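Local coordinates for protein alanine racemase (Corynebacterium glutamicum, PDB 2DY3) that belongs to the alanine racemase family and binds pyridoxal-5'-phosphate, with a TIM-barrel N-terminal domain and a beta-rich C-terminal domain, at residues K44-I49 and M66-I71; I96-I101 and K107-T112; A143-P148 and H187-P192. All coordinates share one frame; numbering follows the deposited sequence.

Interaction 1. Residues K44-I49 and M66-I71; sequences KVAPVI and MQLRDI
Two neighbouring helices of the barrel domain, 42-50 and 62-70, meet here through a small, wholly apolar contact in which Ala46 and Pro47 face Leu68 and Ile71. Ala46 is at the centre of the contact: its CB points at the partner segment and meets two methyl groups. Ile71 CD1 lies 3.7 Å from Ala46 CB, and Leu68 CD2 comes to 4.0 Å from the same Ala46 CB. The Ile71 methyl also reaches the proline ring, with Ile71 CD1 4.0 Å from Pro47 CD and the two side chains crossing at about a right angle. In Ile71, CG1 stands between the backbone N and the carbonyl carbon (chi1 63°), and the extended chi2 carries CD1 outward to both partners. The CA atoms of Ala46 and Leu68 are 7.6 Å apart, a short separation consistent with the small side chain of Ala46. Beyond the pair, Leu68 continues inward onto Phe57 and Val59 of strand 56-59, while Val45, Val48 and Ile49 turn to helix 10-24; helix 42-50 is thus packed between its two helical neighbours, with the strand beneath.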
loop_
_atom_site.group_PDB
_atom_site.type_symbol
_atom_site.label_atom_id
_atom_site.label_comp_id
_atom_site.label_asym_id
_atom_site.label_seq_id
_atom_site.Cartn_x
_atom_site.Cartn_y
_atom_site.Cartn_z
ATOM N N LYS B 44 -2.311 10.982 14.416
ATOM C CA LYS B 44 -3.276 10.875 15.502
ATOM C C LYS B 44 -2.785 9.935 16.605
ATOM O O LYS B 44 -2.989 10.198 17.787
ATOM C CB LYS B 44 -4.617 10.360 14.971
ATOM C CG LYS B 44 -5.372 11.362 14.121
ATOM C CD LYS B 44 -5.771 12.580 14.941
ATOM C CE LYS B 44 -6.476 13.612 14.078
ATOM N NZ LYS B 44 -5.626 14.005 12.916
ATOM N N VAL B 45 -2.130 8.845 16.212
ATOM C CA VAL B 45 -1.641 7.854 17.164
ATOM C C VAL B 45 -0.539 8.320 18.111
ATOM O O VAL B 45 -0.646 8.144 19.328
ATOM C CB VAL B 45 -1.149 6.586 16.429
ATOM C CG1 VAL B 45 -0.479 5.636 17.410
ATOM C CG2 VAL B 45 -2.328 5.902 15.737
ATOM N N ALA B 46 0.521 8.898 17.557
ATOM C CA ALA B 46 1.647 9.365 18.362
ATOM C C ALA B 46 1.259 10.292 19.517
ATOM O O ALA B 46 1.766 10.155 20.628
ATOM C CB ALA B 46 2.679 10.054 17.466
ATOM N N PRO B 47 0.373 11.263 19.267
ATOM C CA PRO B 47 -0.009 12.160 20.363
ATOM C C PRO B 47 -0.737 11.421 21.486
ATOM O O PRO B 47 -0.570 11.730 22.666
ATOM C CB PRO B 47 -0.893 13.192 19.670
ATOM C CG PRO B 47 -0.334 13.247 18.300
ATOM C CD PRO B 47 -0.111 11.782 17.977
ATOM N N VAL B 48 -1.541 10.434 21.122
ATOM C CA VAL B 48 -2.259 9.676 22.132
ATOM C C VAL B 48 -1.268 8.859 22.945
ATOM O O VAL B 48 -1.343 8.806 24.177
ATOM C CB VAL B 48 -3.298 8.743 21.490
ATOM C CG1 VAL B 48 -3.840 7.783 22.533
ATOM C CG2 VAL B 48 -4.433 9.574 20.887
ATOM N N ILE B 49 -0.321 8.233 22.255
ATOM C CA ILE B 49 0.679 7.437 22.937
ATOM C C ILE B 49 1.521 8.321 23.844
ATOM O O ILE B 49 1.931 7.908 24.934
ATOM C CB ILE B 49 1.596 6.721 21.931
ATOM C CG1 ILE B 49 0.806 5.629 21.210
ATOM C CG2 ILE B 49 2.802 6.142 22.643
ATOM C CD1 ILE B 49 1.610 4.839 20.217
ATOM N N MET B 66 11.142 13.479 11.462
ATOM C CA MET B 66 10.802 14.888 11.286
ATOM C C MET B 66 9.289 15.108 11.336
ATOM O O MET B 66 8.826 16.150 11.811
ATOM C CB MET B 66 11.407 15.426 9.975
ATOM C CG MET B 66 12.915 15.720 10.089
ATOM S SD MET B 66 13.757 16.304 8.586
ATOM C CE MET B 66 13.354 18.088 8.642
ATOM N N GLN B 67 8.522 14.123 10.870
ATOM C CA GLN B 67 7.061 14.217 10.893
ATOM C C GLN B 67 6.574 14.207 12.349
ATOM O O GLN B 67 5.591 14.868 12.694
ATOM C CB GLN B 67 6.431 13.051 10.110
ATOM C CG GLN B 67 4.896 13.011 10.162
ATOM C CD GLN B 67 4.294 11.869 9.351
ATOM O OE1 GLN B 67 4.844 10.767 9.308
ATOM N NE2 GLN B 67 3.151 12.124 8.717
ATOM N N LEU B 68 7.267 13.458 13.204
ATOM C CA LEU B 68 6.897 13.402 14.614
ATOM C C LEU B 68 7.065 14.777 15.257
ATOM O O LEU B 68 6.213 15.225 16.024
ATOM C CB LEU B 68 7.750 12.369 15.356
ATOM C CG LEU B 68 7.412 10.918 15.005
ATOM C CD1 LEU B 68 8.261 9.968 15.833
ATOM C CD2 LEU B 68 5.932 10.678 15.264
ATOM N N ARG B 69 8.172 15.444 14.946
ATOM C CA ARG B 69 8.416 16.767 15.498
ATOM C C ARG B 69 7.354 17.716 14.964
ATOM O O ARG B 69 6.890 18.592 15.687
ATOM C CB ARG B 69 9.818 17.263 15.125
ATOM C CG ARG B 69 10.947 16.603 15.919
ATOM C CD ARG B 69 11.004 17.071 17.379
ATOM N NE ARG B 69 12.086 16.407 18.106
ATOM C CZ ARG B 69 11.915 15.553 19.114
ATOM N NH1 ARG B 69 10.696 15.252 19.541
ATOM N NH2 ARG B 69 12.967 14.978 19.680
ATOM N N ASP B 70 6.967 17.522 13.701
ATOM C CA ASP B 70 5.945 18.349 13.058
ATOM C C ASP B 70 4.604 18.329 13.796
ATOM O O ASP B 70 3.979 19.375 13.977
ATOM C CB ASP B 70 5.705 17.896 11.610
ATOM C CG ASP B 70 6.697 18.499 10.622
ATOM O OD1 ASP B 70 7.483 19.385 11.019
ATOM O OD2 ASP B 70 6.679 18.092 9.441
ATOM N N ILE B 71 4.148 17.150 14.210
ATOM C CA ILE B 71 2.871 17.070 14.907
ATOM C C ILE B 71 2.963 17.545 16.355
ATOM O O ILE B 71 1.952 17.622 17.055
ATOM C CB ILE B 71 2.284 15.643 14.878
ATOM C CG1 ILE B 71 3.197 14.676 15.619
ATOM C CG2 ILE B 71 2.094 15.191 13.438
ATOM C CD1 ILE B 71 2.696 13.251 15.584
#

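Interaction 2. Residues I96-I101 and K107-T112; sequences IDLAVI and KALIET
Leu109 divides its two methyl groups between two residues of the preceding strand, a compact illustration of how one branched side chain can seat a helix on a sheet. Its CD2 meets Leu98 CD1 at 3.8 Å, and its CD1 meets Val100 CG2 at 4.1 Å. Leu98 and Val100 are alternate residues of strand 97-100; Ala99, between them, directs its CB away from the helix. The side chain of Leu109 crosses both partners at a slant. Its CG stands anti to the carbonyl carbon (chi1 -67°), and the fork of the leucine then spans the gap between the two strand residues. All three side chains are buried.

A second shell closes round this trio. Trp82 touches both leucines, Phe88 and Ile92 pack on Leu98, and Val119 of the next strand lies against both Val100 and Leu109. The helix end is tied down as well: Thr112 OG1 donates to Ala108 O at 2.7 Å, tilted 22° from the carbonyl plane, while Thr112 N bonds to Leu109 O at 3.0 Å. Backbone bonds join Leu98 to Arg118 and Ser120, and Asp97 to Val77 and Cys79, so the strand is fixed from both edges. Strand 97-100, helix 103-110 and strand 117-122 form one beta-alpha-beta unit, the repeating element of a TIM barrel.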
loop_
_atom_site.group_PDB
_atom_site.type_symbol
_atom_site.label_atom_id
_atom_site.label_comp_id
_atom_site.label_asym_id
_atom_site.label_seq_id
_atom_site.Cartn_x
_atom_site.Cartn_y
_atom_site.Cartn_z
ATOM N N ILE B 96 16.597 15.311 16.704
ATOM C CA ILE B 96 16.292 13.921 16.400
ATOM C C ILE B 96 17.562 13.100 16.614
ATOM O O ILE B 96 18.618 13.428 16.072
ATOM C CB ILE B 96 15.823 13.756 14.930
ATOM C CG1 ILE B 96 14.465 14.436 14.745
ATOM C CG2 ILE B 96 15.742 12.271 14.569
ATOM C CD1 ILE B 96 14.022 14.562 13.300
ATOM N N ASP B 97 17.470 12.057 17.433
ATOM C CA ASP B 97 18.620 11.199 17.677
ATOM C C ASP B 97 18.849 10.335 16.440
ATOM O O ASP B 97 17.899 9.841 15.835
ATOM C CB ASP B 97 18.380 10.286 18.886
ATOM C CG ASP B 97 18.310 11.045 20.199
ATOM O OD1 ASP B 97 18.459 10.400 21.250
ATOM O OD2 ASP B 97 18.102 12.276 20.185
ATOM N N LEU B 98 20.112 10.157 16.067
ATOM C CA LEU B 98 20.453 9.349 14.908
ATOM C C LEU B 98 21.241 8.128 15.335
ATOM O O LEU B 98 22.143 8.221 16.170
ATOM C CB LEU B 98 21.301 10.156 13.919
ATOM C CG LEU B 98 20.658 11.358 13.235
ATOM C CD1 LEU B 98 21.699 12.074 12.387
ATOM C CD2 LEU B 98 19.479 10.894 12.383
ATOM N N ALA B 99 20.900 6.980 14.765
ATOM C CA ALA B 99 21.616 5.751 15.077
ATOM C C ALA B 99 22.893 5.678 14.242
ATOM O O ALA B 99 22.901 6.065 13.072
ATOM C CB ALA B 99 20.739 4.538 14.768
ATOM N N VAL B 100 23.971 5.200 14.850
ATOM C CA VAL B 100 25.220 5.018 14.128
ATOM C C VAL B 100 25.116 3.573 13.638
ATOM O O VAL B 100 25.220 2.645 14.438
ATOM C CB VAL B 100 26.447 5.150 15.065
ATOM C CG1 VAL B 100 27.734 5.097 14.246
ATOM C CG2 VAL B 100 26.364 6.453 15.850
ATOM N N ILE B 101 24.902 3.378 12.337
ATOM C CA ILE B 101 24.745 2.026 11.812
ATOM C C ILE B 101 25.937 1.465 11.033
ATOM O O ILE B 101 25.952 0.289 10.679
ATOM C CB ILE B 101 23.467 1.917 10.931
ATOM C CG1 ILE B 101 23.684 2.610 9.590
ATOM C CG2 ILE B 101 22.279 2.554 11.647
ATOM C CD1 ILE B 101 22.529 2.423 8.625
ATOM N N LYS B 107 31.488 8.577 10.850
ATOM C CA LYS B 107 32.363 9.569 10.243
ATOM C C LYS B 107 31.622 10.841 9.845
ATOM O O LYS B 107 32.095 11.953 10.103
ATOM C CB LYS B 107 33.054 8.969 9.019
ATOM C CG LYS B 107 34.051 9.896 8.355
ATOM C CD LYS B 107 34.825 9.173 7.266
ATOM C CE LYS B 107 35.875 10.080 6.646
ATOM N NZ LYS B 107 36.622 9.384 5.566
ATOM N N ALA B 108 30.465 10.674 9.216
ATOM C CA ALA B 108 29.669 11.812 8.776
ATOM C C ALA B 108 29.204 12.654 9.961
ATOM O O ALA B 108 29.101 13.875 9.863
ATOM C CB ALA B 108 28.461 11.328 7.969
ATOM N N LEU B 109 28.923 11.996 11.081
ATOM C CA LEU B 109 28.459 12.693 12.275
ATOM C C LEU B 109 29.580 13.469 12.949
ATOM O O LEU B 109 29.399 14.621 13.336
ATOM C CB LEU B 109 27.850 11.691 13.261
ATOM C CG LEU B 109 26.547 11.055 12.764
ATOM C CD1 LEU B 109 26.166 9.881 13.638
ATOM C CD2 LEU B 109 25.447 12.105 12.755
ATOM N N ILE B 110 30.738 12.832 13.083
ATOM C CA ILE B 110 31.893 13.465 13.708
ATOM C C ILE B 110 32.349 14.672 12.901
ATOM O O ILE B 110 32.814 15.669 13.460
ATOM C CB ILE B 110 33.069 12.478 13.822
ATOM C CG1 ILE B 110 32.739 11.389 14.848
ATOM C CG2 ILE B 110 34.333 13.211 14.227
ATOM C CD1 ILE B 110 33.745 10.255 14.869
ATOM N N GLU B 111 32.206 14.586 11.585
ATOM C CA GLU B 111 32.623 15.681 10.727
ATOM C C GLU B 111 31.539 16.737 10.549
ATOM O O GLU B 111 31.698 17.669 9.758
ATOM C CB GLU B 111 33.079 15.137 9.371
ATOM C CG GLU B 111 34.343 14.283 9.467
ATOM C CD GLU B 111 34.713 13.624 8.152
ATOM O OE1 GLU B 111 35.767 12.955 8.097
ATOM O OE2 GLU B 111 33.948 13.767 7.175
ATOM N N THR B 112 30.442 16.595 11.289
ATOM C CA THR B 112 29.343 17.557 11.224
ATOM C C THR B 112 29.528 18.630 12.290
ATOM O O THR B 112 29.682 18.314 13.477
ATOM C CB THR B 112 27.975 16.897 11.479
ATOM O OG1 THR B 112 27.637 16.036 10.387
ATOM C CG2 THR B 112 26.901 17.971 11.636
#

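Interaction 3. Residues A143-P148 and H187-P192; sequences ALAAAP and HGLECP
Apolar contact between Ala145 and Leu189 dominates the meeting of helix 134-146 with the loop that follows helix 169-186. Leu189 brings CD2 over the helix backbone: this methyl lies 4.0 Å from Ala145 CA and 4.2 Å from Ala145 CB. Leu189 holds CG beside its backbone N (chi1 -67°) and runs on extended, which reaches CD2 back to the helix although the CB does not point there. Leu144 CB starts off to one side, yet the residue joins the contact through its backbone, with Leu144 C 4.4 Å from Leu189 CD2. Both leucines are buried, and both continue onto Val152 of strand 150-156.

A backbone oxygen also takes part: Ala145 CB points at the loop and lies 3.6 Å from His187 O, in van der Waals contact. The polar tie between the same two elements is made by the imidazole of His187, whose NE2 is hydrogen-bonded to Glu138 OE2, elsewhere on helix 134-146.

Backbone conformation sets where the loop turns. Gly188 ends helix 169-186 in a Schellman motif, with a positive phi (97°) that glycine adopts readily. The chain then leads directly to Leu189, so that a Schellman-capped helix end is followed by an apolar anchor, here packed against helix 134-146 of a TIM-barrel domain.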
loop_
_atom_site.group_PDB
_atom_site.type_symbol
_atom_site.label_atom_id
_atom_site.label_comp_id
_atom_site.label_asym_id
_atom_site.label_seq_id
_atom_site.Cartn_x
_atom_site.Cartn_y
_atom_site.Cartn_z
ATOM N N ALA B 143 36.428 6.631 17.816
ATOM C CA ALA B 143 36.139 7.833 17.050
ATOM C C ALA B 143 35.077 8.704 17.714
ATOM O O ALA B 143 35.258 9.914 17.851
ATOM C CB ALA B 143 35.702 7.457 15.637
ATOM N N LEU B 144 33.966 8.094 18.117
ATOM C CA LEU B 144 32.890 8.845 18.753
ATOM C C LEU B 144 33.300 9.434 20.113
ATOM O O LEU B 144 32.864 10.522 20.483
ATOM C CB LEU B 144 31.648 7.961 18.893
ATOM C CG LEU B 144 31.061 7.481 17.553
ATOM C CD1 LEU B 144 29.976 6.436 17.796
ATOM C CD2 LEU B 144 30.503 8.675 16.774
ATOM N N ALA B 145 34.148 8.727 20.846
ATOM C CA ALA B 145 34.604 9.206 22.149
ATOM C C ALA B 145 35.443 10.470 22.000
ATOM O O ALA B 145 35.419 11.343 22.862
ATOM C CB ALA B 145 35.418 8.133 22.845
ATOM N N ALA B 146 36.179 10.559 20.895
ATOM C CA ALA B 146 37.036 11.706 20.635
ATOM C C ALA B 146 36.265 12.933 20.166
ATOM O O ALA B 146 36.809 14.033 20.142
ATOM C CB ALA B 146 38.092 11.334 19.602
ATOM N N ALA B 147 34.999 12.750 19.805
ATOM C CA ALA B 147 34.176 13.855 19.317
ATOM C C ALA B 147 33.431 14.603 20.420
ATOM O O ALA B 147 32.471 14.094 20.995
ATOM C CB ALA B 147 33.189 13.340 18.281
ATOM N N PRO B 148 33.861 15.839 20.710
ATOM C CA PRO B 148 33.285 16.717 21.734
ATOM C C PRO B 148 31.790 16.954 21.567
ATOM O O PRO B 148 31.008 16.743 22.493
ATOM C CB PRO B 148 34.080 18.013 21.565
ATOM C CG PRO B 148 35.394 17.543 21.062
ATOM C CD PRO B 148 35.000 16.497 20.046
ATOM N N HIS B 187 36.015 2.499 26.518
ATOM C CA HIS B 187 36.502 3.587 25.673
ATOM C C HIS B 187 36.037 4.950 26.161
ATOM O O HIS B 187 36.335 5.968 25.544
ATOM C CB HIS B 187 36.043 3.389 24.227
ATOM C CG HIS B 187 36.969 2.547 23.408
ATOM N ND1 HIS B 187 38.172 3.016 22.925
ATOM C CD2 HIS B 187 36.886 1.254 23.014
ATOM C CE1 HIS B 187 38.788 2.049 22.270
ATOM N NE2 HIS B 187 38.030 0.968 22.309
ATOM N N GLY B 188 35.303 4.972 27.266
ATOM C CA GLY B 188 34.832 6.237 27.792
ATOM C C GLY B 188 33.415 6.601 27.397
ATOM O O GLY B 188 32.954 7.703 27.701
ATOM N N LEU B 189 32.720 5.702 26.702
ATOM C CA LEU B 189 31.340 5.978 26.310
ATOM C C LEU B 189 30.418 5.393 27.370
ATOM O O LEU B 189 30.247 4.178 27.456
ATOM C CB LEU B 189 31.011 5.359 24.945
ATOM C CG LEU B 189 31.702 5.918 23.695
ATOM C CD1 LEU B 189 31.263 5.106 22.484
ATOM C CD2 LEU B 189 31.359 7.388 23.505
ATOM N N GLU B 190 29.833 6.270 28.178
ATOM C CA GLU B 190 28.933 5.852 29.245
ATOM C C GLU B 190 27.790 4.957 28.766
ATOM O O GLU B 190 27.465 3.968 29.416
ATOM C CB GLU B 190 28.346 7.081 29.957
ATOM C CG GLU B 190 27.319 6.727 31.034
ATOM C CD GLU B 190 26.712 7.942 31.715
ATOM O OE1 GLU B 190 26.446 8.952 31.031
ATOM O OE2 GLU B 190 26.481 7.879 32.938
ATOM N N CYS B 191 27.188 5.303 27.631
ATOM C CA CYS B 191 26.062 4.533 27.099
ATOM C C CYS B 191 25.012 4.354 28.197
ATOM O O CYS B 191 24.656 3.234 28.557
ATOM C CB CYS B 191 26.531 3.159 26.605
ATOM S SG CYS B 191 27.613 3.203 25.156
ATOM N N PRO B 192 24.494 5.471 28.730
ATOM C CA PRO B 192 23.486 5.554 29.794
ATOM C C PRO B 192 22.175 4.817 29.545
ATOM O O PRO B 192 21.622 4.189 30.452
ATOM C CB PRO B 192 23.242 7.057 29.929
ATOM C CG PRO B 192 24.494 7.665 29.421
ATOM C CD PRO B 192 24.845 6.816 28.250
#

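The three contacts follow one another along the chain of the barrel domain and mark successive places among its helices, one of its strands and a loop. Interactions 1 and 2, with centres about 23 Å apart, still touch: Ile96 CD1 packs 3.6 Å from Met66 N. Interactions 2 and 3 are closer, about 13 Å between centres, and share an apolar seam in which Ile110 CG1 lies 4.0 Å from Ala147 CB and Val100 CG2 lies 4.1 Å from Leu144 CD1. Interactions 1 and 3 do not touch, their nearest atoms being about 17 Å apart. The side chains of Leu68 and Leu98 each lie about 13 Å from a bound pyridoxal-5'-phosphate, so interactions 1 and 2 stand back from its pocket.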